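Local atomic coordinates of magnesium and cobalt efflux protein (PDB entry 3JTF), a protein that probably takes part in magnesium and cobalt ion transport, this piece being its CBS domain pair, which binds AMP. Residues V43-L55 with D70-P82. Sequence-based numbering, arbitrary orientation.
Sequences VYEDDRDNIIGIL and DIRSLVRPAVFIP
R72 meets the carboxylate of E45 end-on, NH1 bonding OE1 at 2.7 Å while NH2 bonds OE2 at 2.8 Å, a two-pronged salt bridge. Both oxygens lie near the guanidinium plane, yet the carboxylate is turned 37° from it: OE1 is met on its syn side, OE2 from above the carboxylate plane. E45 reaches out as an extended chain with CG anti to the backbone N (chi1 -169°), whereas R72 bends at chi3, and the two side chains cross at about a right angle. CD1 of I52 lies obliquely beside the same guanidinium. Further in, V75 presses CG1 onto the bare backbone of G53, 3.4 Å from its CA, and also approaches CB of V43. G53 CA also lies 3.2 Å from R76 O, so V75 CG1 and this carbonyl close in on a residue with no side chain. Next to it I54 and R76 form a single antiparallel hydrogen-bonded bridge: I54 N gives to R76 O at 2.8 Å, R76 N to I54 O at 2.9 Å. On one side of R76 along the chain, L55 CD1 comes within 3.6 Å of L74 CB; on the other, A78 CB meets I54 CG1 at 3.9 Å. The run 75-78 is thus fastened to strand 51-56, outermost within this chain in the sheet it forms with 40-44 and 20-21. I54 also touches R40, an AMP-binding residue, and L101. Past A78 the chain runs into strand 80-82, beside strand 101-105; V79 and I81 make backbone hydrogen bonds with I103, and F80 packs on strands 101-105 and 111-116.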
ATOM      1  N   VAL B  43     -14.109  -3.845  -6.706  1.00 12.31           N
ATOM      2  CA  VAL B  43     -14.931  -3.227  -7.725  1.00 13.19           C
ATOM      3  C   VAL B  43     -16.176  -4.034  -7.956  1.00 12.49           C
ATOM      4  O   VAL B  43     -16.120  -5.277  -8.013  1.00 13.00           O
ATOM      5  CB  VAL B  43     -14.126  -3.083  -9.043  1.00 13.53           C
ATOM      6  CG1 VAL B  43     -15.013  -2.479 -10.153  1.00 13.62           C
ATOM      7  CG2 VAL B  43     -12.871  -2.196  -8.789  1.00 12.14           C
ATOM      8  N   TYR B  44     -17.324  -3.355  -8.008  1.00 12.01           N
ATOM      9  CA  TYR B  44     -18.566  -4.039  -8.312  1.00 11.82           C
ATOM     10  C   TYR B  44     -19.272  -3.479  -9.533  1.00 11.71           C
ATOM     11  O   TYR B  44     -18.934  -2.439 -10.042  1.00 12.01           O
ATOM     12  CB  TYR B  44     -19.512  -4.046  -7.104  1.00 11.50           C
ATOM     13  CG  TYR B  44     -20.147  -2.713  -6.799  1.00 11.99           C
ATOM     14  CD1 TYR B  44     -21.357  -2.350  -7.377  1.00 12.92           C
ATOM     15  CD2 TYR B  44     -19.532  -1.816  -5.921  1.00 13.70           C
ATOM     16  CE1 TYR B  44     -21.963  -1.107  -7.081  1.00 14.42           C
ATOM     17  CE2 TYR B  44     -20.124  -0.600  -5.594  1.00 15.25           C
ATOM     18  CZ  TYR B  44     -21.328  -0.245  -6.170  1.00 16.04           C
ATOM     19  OH  TYR B  44     -21.901   0.979  -5.857  1.00 16.39           O
ATOM     20  N   GLU B  45     -20.285  -4.209  -9.971  1.00 11.71           N
ATOM     21  CA  GLU B  45     -21.157  -3.760 -11.047  1.00 12.14           C
ATOM     22  C   GLU B  45     -22.565  -4.169 -10.735  1.00 12.13           C
ATOM     23  O   GLU B  45     -22.829  -5.331 -10.365  1.00 10.81           O
ATOM     24  CB  GLU B  45     -20.687  -4.296 -12.408  1.00 11.75           C
ATOM     25  CG  GLU B  45     -21.399  -3.641 -13.630  1.00 13.90           C
ATOM     26  CD  GLU B  45     -20.685  -3.968 -14.939  1.00 15.89           C
ATOM     27  OE1 GLU B  45     -19.767  -4.822 -14.908  1.00 15.40           O
ATOM     28  OE2 GLU B  45     -21.025  -3.376 -15.985  1.00 16.33           O
ATOM     29  N   ASP B  46     -23.468  -3.189 -10.846  1.00 13.32           N
ATOM     30  CA  ASP B  46     -24.904  -3.360 -10.655  1.00 14.37           C
ATOM     31  C   ASP B  46     -25.391  -3.643  -9.225  1.00 15.13           C
ATOM     32  O   ASP B  46     -26.492  -3.192  -8.867  1.00 16.46           O
ATOM     33  CB  ASP B  46     -25.483  -4.403 -11.627  1.00 14.37           C
ATOM     34  CG  ASP B  46     -25.379  -3.963 -13.091  1.00 16.80           C
ATOM     35  OD1 ASP B  46     -25.932  -2.899 -13.458  1.00 14.31           O
ATOM     36  OD2 ASP B  46     -24.757  -4.691 -13.897  1.00 16.66           O
ATOM     37  N   ASP B  47     -24.662  -4.409  -8.434  1.00 14.21           N
ATOM     38  CA  ASP B  47     -25.021  -4.682  -7.023  1.00 15.09           C
ATOM     39  C   ASP B  47     -23.682  -4.744  -6.280  1.00 14.61           C
ATOM     40  O   ASP B  47     -22.705  -5.266  -6.828  1.00 11.50           O
ATOM     41  CB  ASP B  47     -25.721  -6.033  -6.868  1.00 15.06           C
ATOM     42  CG  ASP B  47     -26.066  -6.383  -5.398  1.00 20.14           C
ATOM     43  OD1 ASP B  47     -27.168  -6.018  -4.885  1.00 26.73           O
ATOM     44  OD2 ASP B  47     -25.293  -7.093  -4.749  1.00 19.55           O
ATOM     45  N   ARG B  48     -23.633  -4.215  -5.061  1.00 13.76           N
ATOM     46  CA  ARG B  48     -22.383  -4.148  -4.308  1.00 15.26           C
ATOM     47  C   ARG B  48     -21.768  -5.499  -3.972  1.00 14.24           C
ATOM     48  O   ARG B  48     -20.575  -5.582  -3.756  1.00 15.18           O
ATOM     49  CB  ARG B  48     -22.563  -3.319  -3.024  1.00 15.98           C
ATOM     50  CG  ARG B  48     -23.593  -3.829  -2.070  1.00 21.47           C
ATOM     51  CD  ARG B  48     -23.332  -3.234  -0.640  1.00 27.41           C
ATOM     52  NE  ARG B  48     -22.037  -3.742  -0.175  1.00 31.53           N
ATOM     53  CZ  ARG B  48     -21.220  -3.155   0.703  1.00 34.40           C
ATOM     54  NH1 ARG B  48     -21.523  -1.991   1.272  1.00 35.89           N
ATOM     55  NH2 ARG B  48     -20.076  -3.755   1.005  1.00 34.48           N
ATOM     56  N   ASP B  49     -22.550  -6.561  -3.908  1.00 13.86           N
ATOM     57  CA  ASP B  49     -21.950  -7.868  -3.742  1.00 15.90           C
ATOM     58  C   ASP B  49     -21.534  -8.539  -5.061  1.00 15.42           C
ATOM     59  O   ASP B  49     -20.931  -9.614  -5.015  1.00 15.22           O
ATOM     60  CB  ASP B  49     -22.875  -8.798  -3.003  1.00 17.07           C
ATOM     61  CG  ASP B  49     -23.048  -8.417  -1.527  1.00 19.42           C
ATOM     62  OD1 ASP B  49     -22.130  -7.880  -0.876  1.00 24.36           O
ATOM     63  OD2 ASP B  49     -24.145  -8.615  -1.059  1.00 26.17           O
ATOM     64  N   ASN B  50     -21.833  -7.918  -6.205  1.00 13.97           N
ATOM     65  CA  ASN B  50     -21.392  -8.449  -7.504  1.00 13.27           C
ATOM     66  C   ASN B  50     -19.969  -7.920  -7.821  1.00 14.13           C
ATOM     67  O   ASN B  50     -19.759  -7.064  -8.707  1.00 14.50           O
ATOM     68  CB  ASN B  50     -22.403  -8.106  -8.593  1.00 12.74           C
ATOM     69  CG  ASN B  50     -22.104  -8.803  -9.911  1.00 12.34           C
ATOM     70  OD1 ASN B  50     -21.701  -9.944  -9.916  1.00 15.66           O
ATOM     71  ND2 ASN B  50     -22.268  -8.101 -11.022  1.00  8.91           N
ATOM     72  N   ILE B  51     -19.012  -8.444  -7.071  1.00 14.32           N
ATOM     73  CA  ILE B  51     -17.640  -8.041  -7.135  1.00 16.08           C
ATOM     74  C   ILE B  51     -17.012  -8.607  -8.402  1.00 16.09           C
ATOM     75  O   ILE B  51     -17.082  -9.819  -8.653  1.00 17.69           O
ATOM     76  CB  ILE B  51     -16.835  -8.581  -5.933  1.00 17.32           C
ATOM     77  CG1 ILE B  51     -17.356  -8.024  -4.631  1.00 19.11           C
ATOM     78  CG2 ILE B  51     -15.297  -8.227  -6.059  1.00 16.78           C
ATOM     79  CD1 ILE B  51     -17.253  -6.584  -4.512  1.00 20.77           C
ATOM     80  N   ILE B  52     -16.429  -7.743  -9.217  1.00 15.22           N
ATOM     81  CA  ILE B  52     -15.860  -8.178 -10.494  1.00 14.41           C
ATOM     82  C   ILE B  52     -14.330  -8.102 -10.458  1.00 14.15           C
ATOM     83  O   ILE B  52     -13.682  -8.366 -11.454  1.00 14.62           O
ATOM     84  CB  ILE B  52     -16.431  -7.376 -11.685  1.00 14.10           C
ATOM     85  CG1 ILE B  52     -16.207  -5.876 -11.503  1.00 15.86           C
ATOM     86  CG2 ILE B  52     -17.962  -7.683 -11.898  1.00 13.85           C
ATOM     87  CD1 ILE B  52     -16.244  -5.098 -12.820  1.00 13.79           C
ATOM     88  N   GLY B  53     -13.773  -7.719  -9.312  1.00 12.65           N
ATOM     89  CA  GLY B  53     -12.364  -7.695  -9.113  1.00 13.51           C
ATOM     90  C   GLY B  53     -11.857  -6.613  -8.176  1.00 13.21           C
ATOM     91  O   GLY B  53     -12.624  -6.051  -7.408  1.00 13.29           O
ATOM     92  N   ILE B  54     -10.554  -6.365  -8.241  1.00 13.67           N
ATOM     93  CA  ILE B  54      -9.852  -5.405  -7.412  1.00 15.03           C
ATOM     94  C   ILE B  54      -9.114  -4.405  -8.287  1.00 16.33           C
ATOM     95  O   ILE B  54      -8.453  -4.783  -9.243  1.00 15.78           O
ATOM     96  CB  ILE B  54      -8.789  -6.068  -6.528  1.00 15.66           C
ATOM     97  CG1 ILE B  54      -9.378  -7.271  -5.778  1.00 18.38           C
ATOM     98  CG2 ILE B  54      -8.149  -4.994  -5.557  1.00 16.06           C
ATOM     99  CD1 ILE B  54     -10.439  -6.931  -4.726  1.00 14.50           C
ATOM    100  N   LEU B  55      -9.257  -3.123  -7.973  1.00 16.97           N
ATOM    101  CA  LEU B  55      -8.534  -2.083  -8.694  1.00 17.29           C
ATOM    102  C   LEU B  55      -7.451  -1.542  -7.775  1.00 17.41           C
ATOM    103  O   LEU B  55      -7.729  -1.171  -6.637  1.00 15.96           O
ATOM    104  CB  LEU B  55      -9.457  -0.933  -9.109  1.00 17.09           C
ATOM    105  CG  LEU B  55      -8.779   0.241  -9.864  1.00 18.81           C
ATOM    106  CD1 LEU B  55      -8.325  -0.236 -11.275  1.00 17.08           C
ATOM    107  CD2 LEU B  55      -9.772   1.365  -9.995  1.00 18.99           C
ATOM    108  N   ASP B  70      -9.339   1.368 -21.120  1.00 25.10           N
ATOM    109  CA  ASP B  70     -10.555   0.803 -20.583  1.00 26.29           C
ATOM    110  C   ASP B  70     -10.322   0.406 -19.105  1.00 24.09           C
ATOM    111  O   ASP B  70      -9.523  -0.469 -18.812  1.00 22.87           O
ATOM    112  CB  ASP B  70     -10.971  -0.368 -21.450  1.00 27.92           C
ATOM    113  CG  ASP B  70     -12.030  -1.203 -20.802  1.00 32.66           C
ATOM    114  OD1 ASP B  70     -13.074  -0.648 -20.316  1.00 38.51           O
ATOM    115  OD2 ASP B  70     -11.787  -2.428 -20.782  1.00 38.68           O
ATOM    116  N   ILE B  71     -10.984   1.104 -18.193  1.00 23.20           N
ATOM    117  CA  ILE B  71     -10.760   0.947 -16.752  1.00 22.76           C
ATOM    118  C   ILE B  71     -11.068  -0.507 -16.357  1.00 21.07           C
ATOM    119  O   ILE B  71     -10.432  -1.105 -15.487  1.00 20.05           O
ATOM    120  CB  ILE B  71     -11.709   1.845 -15.942  1.00 23.34           C
ATOM    121  CG1 ILE B  71     -11.719   3.320 -16.401  1.00 28.86           C
ATOM    122  CG2 ILE B  71     -11.408   1.781 -14.452  1.00 24.22           C
ATOM    123  CD1 ILE B  71     -10.421   3.927 -16.934  1.00 27.77           C
ATOM    124  N   ARG B  72     -12.062  -1.075 -17.028  1.00 19.51           N
ATOM    125  CA  ARG B  72     -12.406  -2.461 -16.816  1.00 20.66           C
ATOM    126  C   ARG B  72     -11.192  -3.395 -17.017  1.00 20.48           C
ATOM    127  O   ARG B  72     -11.014  -4.364 -16.290  1.00 19.89           O
ATOM    128  CB  ARG B  72     -13.615  -2.809 -17.693  1.00 20.21           C
ATOM    129  CG  ARG B  72     -14.299  -4.042 -17.336  1.00 21.45           C
ATOM    130  CD  ARG B  72     -15.423  -4.325 -18.336  1.00 21.22           C
ATOM    131  NE  ARG B  72     -16.591  -3.488 -18.165  1.00 19.69           N
ATOM    132  CZ  ARG B  72     -17.625  -3.770 -17.373  1.00 19.41           C
ATOM    133  NH1 ARG B  72     -17.630  -4.862 -16.600  1.00 15.75           N
ATOM    134  NH2 ARG B  72     -18.653  -2.946 -17.349  1.00 18.48           N
ATOM    135  N   SER B  73     -10.289  -3.056 -17.922  1.00 21.59           N
ATOM    136  CA  SER B  73      -9.113  -3.919 -18.136  1.00 23.32           C
ATOM    137  C   SER B  73      -8.072  -3.800 -17.018  1.00 23.66           C
ATOM    138  O   SER B  73      -7.212  -4.678 -16.877  1.00 25.08           O
ATOM    139  CB  SER B  73      -8.476  -3.672 -19.505  1.00 23.74           C
ATOM    140  OG  SER B  73      -8.083  -2.333 -19.631  1.00 27.05           O
ATOM    141  N   LEU B  74      -8.180  -2.772 -16.183  1.00 22.84           N
ATOM    142  CA  LEU B  74      -7.278  -2.640 -15.028  1.00 22.43           C
ATOM    143  C   LEU B  74      -7.712  -3.470 -13.823  1.00 22.46           C
ATOM    144  O   LEU B  74      -6.960  -3.618 -12.876  1.00 23.26           O
ATOM    145  CB  LEU B  74      -7.183  -1.168 -14.614  1.00 22.83           C
ATOM    146  CG  LEU B  74      -6.669  -0.158 -15.660  1.00 23.56           C
ATOM    147  CD1 LEU B  74      -6.663   1.265 -15.079  1.00 24.59           C
ATOM    148  CD2 LEU B  74      -5.289  -0.507 -16.088  1.00 24.05           C
ATOM    149  N   VAL B  75      -8.960  -3.952 -13.825  1.00 22.78           N
ATOM    150  CA  VAL B  75      -9.547  -4.626 -12.671  1.00 22.08           C
ATOM    151  C   VAL B  75      -9.020  -6.071 -12.656  1.00 22.72           C
ATOM    152  O   VAL B  75      -9.219  -6.802 -13.603  1.00 24.90           O
ATOM    153  CB  VAL B  75     -11.080  -4.564 -12.710  1.00 21.98           C
ATOM    154  CG1 VAL B  75     -11.691  -5.290 -11.493  1.00 20.11           C
ATOM    155  CG2 VAL B  75     -11.553  -3.088 -12.745  1.00 19.73           C
ATOM    156  N   ARG B  76      -8.309  -6.458 -11.611  1.00 22.04           N
ATOM    157  CA  ARG B  76      -7.710  -7.780 -11.590  0.50 21.76           C
ATOM    158  C   ARG B  76      -8.628  -8.730 -10.816  1.00 21.66           C
ATOM    159  O   ARG B  76      -9.375  -8.295  -9.940  1.00 18.27           O
ATOM    160  CB  ARG B  76      -6.326  -7.712 -10.973  0.50 22.28           C
ATOM    161  CG  ARG B  76      -5.373  -6.776 -11.732  0.50 24.90           C
ATOM    162  CD  ARG B  76      -4.518  -7.484 -12.811  0.50 26.06           C
ATOM    163  NE  ARG B  76      -5.323  -8.162 -13.811  0.50 27.72           N
ATOM    164  CZ  ARG B  76      -5.802  -7.604 -14.921  0.50 28.76           C
ATOM    165  NH1 ARG B  76      -6.527  -8.344 -15.742  0.50 28.71           N
ATOM    166  NH2 ARG B  76      -5.573  -6.327 -15.217  0.50 28.60           N
ATOM    167  N   PRO B  77      -8.568 -10.044 -11.151  1.00 20.61           N
ATOM    168  CA  PRO B  77      -9.428 -10.974 -10.409  1.00 19.88           C
ATOM    169  C   PRO B  77      -9.138 -10.920  -8.892  1.00 18.72           C
ATOM    170  O   PRO B  77      -7.986 -10.793  -8.467  1.00 18.44           O
ATOM    171  CB  PRO B  77      -9.107 -12.342 -11.011  1.00 21.06           C
ATOM    172  CG  PRO B  77      -8.416 -12.065 -12.327  1.00 22.56           C
ATOM    173  CD  PRO B  77      -7.736 -10.727 -12.155  1.00 22.09           C
ATOM    174  N   ALA B  78     -10.199 -10.964  -8.100  1.00 16.94           N
ATOM    175  CA  ALA B  78     -10.100 -10.984  -6.660  1.00 16.33           C
ATOM    176  C   ALA B  78      -9.744 -12.410  -6.194  1.00 15.92           C
ATOM    177  O   ALA B  78     -10.054 -13.391  -6.849  1.00 16.21           O
ATOM    178  CB  ALA B  78     -11.394 -10.575  -6.061  1.00 14.82           C
ATOM    179  N   VAL B  79      -9.076 -12.493  -5.070  1.00 15.36           N
ATOM    180  CA  VAL B  79      -8.926 -13.765  -4.370  1.00 15.89           C
ATOM    181  C   VAL B  79     -10.017 -13.820  -3.309  1.00 15.58           C
ATOM    182  O   VAL B  79     -10.116 -12.916  -2.458  1.00 15.40           O
ATOM    183  CB  VAL B  79      -7.533 -13.861  -3.742  1.00 16.92           C
ATOM    184  CG1 VAL B  79      -7.306 -15.231  -3.125  1.00 15.66           C
ATOM    185  CG2 VAL B  79      -6.447 -13.589  -4.840  1.00 17.38           C
ATOM    186  N   PHE B  80     -10.874 -14.830  -3.388  1.00 15.01           N
ATOM    187  CA  PHE B  80     -11.924 -15.034  -2.418  1.00 15.66           C
ATOM    188  C   PHE B  80     -11.504 -16.112  -1.418  1.00 16.71           C
ATOM    189  O   PHE B  80     -11.141 -17.193  -1.820  1.00 15.27           O
ATOM    190  CB  PHE B  80     -13.246 -15.459  -3.083  1.00 17.51           C
ATOM    191  CG  PHE B  80     -13.829 -14.409  -3.989  1.00 16.44           C
ATOM    192  CD1 PHE B  80     -14.680 -13.445  -3.482  1.00 18.57           C
ATOM    193  CD2 PHE B  80     -13.518 -14.395  -5.335  1.00 17.38           C
ATOM    194  CE1 PHE B  80     -15.209 -12.419  -4.310  1.00 19.18           C
ATOM    195  CE2 PHE B  80     -14.011 -13.393  -6.177  1.00 18.53           C
ATOM    196  CZ  PHE B  80     -14.870 -12.389  -5.659  1.00 18.35           C
ATOM    197  N   ILE B  81     -11.492 -15.786  -0.127  1.00 16.47           N
ATOM    198  CA  ILE B  81     -11.066 -16.734   0.899  1.00 16.75           C
ATOM    199  C   ILE B  81     -12.154 -16.950   1.948  1.00 16.83           C
ATOM    200  O   ILE B  81     -12.895 -16.010   2.322  1.00 16.03           O
ATOM    201  CB  ILE B  81      -9.732 -16.312   1.593  1.00 17.18           C
ATOM    202  CG1 ILE B  81      -9.928 -15.103   2.482  1.00 17.74           C
ATOM    203  CG2 ILE B  81      -8.591 -16.078   0.528  1.00 17.01           C
ATOM    204  CD1 ILE B  81      -8.715 -14.744   3.421  1.00 20.51           C
ATOM    205  N   PRO B  82     -12.246 -18.178   2.474  1.00 16.85           N
ATOM    206  CA  PRO B  82     -13.247 -18.385   3.507  1.00 16.92           C
ATOM    207  C   PRO B  82     -12.938 -17.718   4.836  1.00 18.01           C
ATOM    208  O   PRO B  82     -11.770 -17.577   5.248  1.00 16.74           O
ATOM    209  CB  PRO B  82     -13.280 -19.932   3.700  1.00 17.60           C
ATOM    210  CG  PRO B  82     -12.062 -20.421   3.157  1.00 18.39           C
ATOM    211  CD  PRO B  82     -11.598 -19.425   2.065  1.00 17.13           C
TER
HETATM  212  O   HOH W   1     -11.629  -9.175 -12.774  1.00 42.36           O